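Long-range contact in tapirin (Caldicellulosiruptor hydrothermalis, PDB 6N2C), which probably binds cellulose through its zinc-containing beta-helix domain and so is thought to help the thermophilic cell adhere to plant biomass: residues F500-P505 with P525-L531. Residues are numbered along the deposited sequence; the frame is centred on the assembly and turned at random. Where two conformers were deposited one is given.
Sequences FNKNKP and PPDQNHL. With ZN (zinc ion), chain C.
A loop-on-loop contact, apolar at one end and weakly polar at the other, joins the turn after helix 494-500 to the corner between strands 522-524 and 530-532 at one end of the beta-helix. Phe500 fills the apolar part. With CG beside the backbone N and anti to the carbonyl carbon (chi1 -74°), its ring reaches CD of Pro525, 3.5 Å from CD2, and meets CD2 of Leu531 in plane at its edge, 3.7 Å from CE1. Cutting Phe500 back to an alanine is likely to open a gap beside Pro525 and Leu531 and cost both their contact with the ring. Gln528 lies next to the ring, its amide plane turned 44° from it. A bend at chi2 folds its chain toward the type I turn Phe500-Asn503, where NE2 gives a weak hydrogen bond to Asn503 O (3.3 Å, 156° at the hydrogen) and lies 3.1 Å from Phe500 O. Toward Pro505, CB of that residue packs 3.2 Å from the carbonyl O of Asp527, and ND2 of Asn529 reaches Pro505 O in a second weak bond (3.4 Å). A water lies close to Pro505 O and is weakly bonded by Asn529 ND2. The next residue, His530, turns to the metal: its NE2 binds zinc at 1.9 Å, with Asp532 and Glu551 completing the protein ligands. Asn503 OD1 accepts from Val512 N, tying the turn to the residue just before strand 513-518, while Ile522 and Val524 of strand 522-524 pack on Phe500, and Leu531 pairs through its backbone with strand 548-552.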
loop_
_atom_site.group_PDB
_atom_site.type_symbol
_atom_site.label_atom_id
_atom_site.label_comp_id
_atom_site.label_asym_id
_atom_site.label_seq_id
_atom_site.Cartn_x
_atom_site.Cartn_y
_atom_site.Cartn_z
ATOM N N PHE A 500 -30.165 1.923 10.832
ATOM C CA PHE A 500 -29.704 0.565 10.838
ATOM C C PHE A 500 -30.759 -0.443 11.289
ATOM O O PHE A 500 -30.769 -1.592 10.809
ATOM C CB PHE A 500 -28.396 0.368 11.669
ATOM C CG PHE A 500 -27.174 0.911 10.992
ATOM C CD1 PHE A 500 -26.735 0.318 9.851
ATOM C CD2 PHE A 500 -26.456 1.967 11.485
ATOM C CE1 PHE A 500 -25.610 0.799 9.194
ATOM C CE2 PHE A 500 -25.308 2.428 10.815
ATOM C CZ PHE A 500 -24.933 1.843 9.632
ATOM N N ASN A 501 -31.622 -0.041 12.188
ATOM C CA ASN A 501 -32.703 -0.952 12.601
ATOM C C ASN A 501 -33.770 -1.198 11.499
ATOM O O ASN A 501 -34.623 -2.050 11.669
ATOM C CB ASN A 501 -33.315 -0.470 13.910
ATOM C CG ASN A 501 -32.508 -0.915 15.113
ATOM O OD1 ASN A 501 -32.033 -0.099 15.891
ATOM N ND2 ASN A 501 -32.339 -2.219 15.267
ATOM N N LYS A 502 -33.701 -0.480 10.377
ATOM C CA LYS A 502 -34.508 -0.819 9.185
ATOM C C LYS A 502 -33.998 -2.046 8.481
ATOM O O LYS A 502 -34.676 -2.560 7.574
ATOM C CB LYS A 502 -34.572 0.341 8.171
ATOM C CG LYS A 502 -35.182 1.635 8.650
ATOM C CD LYS A 502 -36.621 1.531 9.082
ATOM C CE LYS A 502 -37.026 2.826 9.780
ATOM N NZ LYS A 502 -36.805 4.022 8.914
ATOM N N ASN A 503 -32.828 -2.559 8.899
ATOM C CA ASN A 503 -32.346 -3.846 8.454
ATOM C C ASN A 503 -32.265 -4.979 9.444
ATOM O O ASN A 503 -31.273 -5.067 10.169
ATOM C CB ASN A 503 -30.953 -3.594 7.889
ATOM C CG ASN A 503 -30.870 -4.014 6.494
ATOM O OD1 ASN A 503 -31.861 -4.417 5.898
ATOM N ND2 ASN A 503 -29.742 -3.878 5.953
ATOM N N LYS A 504 -33.269 -5.861 9.467
ATOM C CA LYS A 504 -33.275 -7.041 10.357
ATOM C C LYS A 504 -32.209 -8.065 9.904
ATOM O O LYS A 504 -32.292 -8.564 8.788
ATOM C CB LYS A 504 -34.666 -7.699 10.425
ATOM N N PRO A 505 -31.189 -8.358 10.762
ATOM C CA PRO A 505 -30.121 -9.317 10.396
ATOM C C PRO A 505 -30.572 -10.757 10.409
ATOM O O PRO A 505 -29.929 -11.615 9.824
ATOM C CB PRO A 505 -29.047 -9.084 11.468
ATOM C CG PRO A 505 -29.780 -8.566 12.639
ATOM C CD PRO A 505 -30.927 -7.753 12.090
ATOM N N PRO A 525 -23.993 -0.849 14.450
ATOM C CA PRO A 525 -24.334 -1.778 15.533
ATOM C C PRO A 525 -23.759 -3.137 15.357
ATOM O O PRO A 525 -23.653 -3.632 14.228
ATOM C CB PRO A 525 -25.870 -1.862 15.460
ATOM C CG PRO A 525 -26.270 -0.595 14.919
ATOM C CD PRO A 525 -25.179 -0.127 13.971
ATOM N N PRO A 526 -23.435 -3.819 16.481
ATOM C CA PRO A 526 -22.889 -5.181 16.340
ATOM C C PRO A 526 -23.760 -6.284 15.799
ATOM O O PRO A 526 -23.241 -7.305 15.376
ATOM C CB PRO A 526 -22.497 -5.541 17.770
ATOM C CG PRO A 526 -23.402 -4.759 18.602
ATOM C CD PRO A 526 -23.663 -3.447 17.893
ATOM N N ASP A 527 -25.076 -6.089 15.756
ATOM C CA ASP A 527 -25.909 -7.158 15.191
ATOM C C ASP A 527 -26.009 -7.118 13.661
ATOM O O ASP A 527 -26.524 -8.058 13.058
ATOM C CB ASP A 527 -27.320 -7.138 15.818
ATOM C CG ASP A 527 -28.074 -5.833 15.621
ATOM O OD1 ASP A 527 -27.517 -4.727 15.306
ATOM O OD2 ASP A 527 -29.317 -5.881 15.798
ATOM N N GLN A 528 -25.509 -6.057 13.022
ATOM C CA GLN A 528 -25.493 -6.045 11.511
ATOM C C GLN A 528 -24.551 -7.074 10.935
ATOM O O GLN A 528 -23.380 -7.215 11.403
ATOM C CB GLN A 528 -25.089 -4.623 11.025
ATOM C CG GLN A 528 -26.080 -3.530 11.427
ATOM C CD GLN A 528 -27.379 -3.658 10.666
ATOM O OE1 GLN A 528 -27.326 -3.879 9.445
ATOM N NE2 GLN A 528 -28.553 -3.633 11.375
ATOM N N ASN A 529 -25.023 -7.852 9.963
ATOM C CA ASN A 529 -24.193 -8.792 9.285
ATOM C C ASN A 529 -24.117 -8.643 7.766
ATOM O O ASN A 529 -23.297 -9.290 7.133
ATOM C CB ASN A 529 -24.610 -10.191 9.651
ATOM C CG ASN A 529 -25.996 -10.553 9.125
ATOM O OD1 ASN A 529 -26.602 -9.860 8.318
ATOM N ND2 ASN A 529 -26.513 -11.638 9.629
ATOM N N HIS A 530 -24.978 -7.803 7.167
ATOM C CA HIS A 530 -24.931 -7.622 5.734
ATOM C C HIS A 530 -25.399 -6.205 5.446
ATOM O O HIS A 530 -26.534 -5.850 5.739
ATOM C CB HIS A 530 -25.871 -8.631 5.038
ATOM C CG HIS A 530 -25.900 -8.517 3.525
ATOM N ND1 HIS A 530 -26.979 -8.930 2.767
ATOM C CD2 HIS A 530 -25.002 -8.025 2.650
ATOM C CE1 HIS A 530 -26.729 -8.664 1.490
ATOM N NE2 HIS A 530 -25.519 -8.123 1.392
ATOM N N LEU A 531 -24.523 -5.420 4.851
ATOM C CA LEU A 531 -24.853 -4.049 4.461
ATOM C C LEU A 531 -24.466 -3.774 3.020
ATOM O O LEU A 531 -23.267 -3.847 2.653
ATOM C CB LEU A 531 -24.138 -3.041 5.383
ATOM C CG LEU A 531 -24.702 -2.837 6.772
ATOM C CD1 LEU A 531 -23.663 -2.173 7.689
ATOM C CD2 LEU A 531 -25.952 -1.956 6.681
HETATM ZN ZN ZN C . -24.626 -7.400 -0.155
HETATM O O HOH W 1 -28.530 -10.782 6.827
HETATM O O HOH W 2 -29.098 -13.538 8.418
#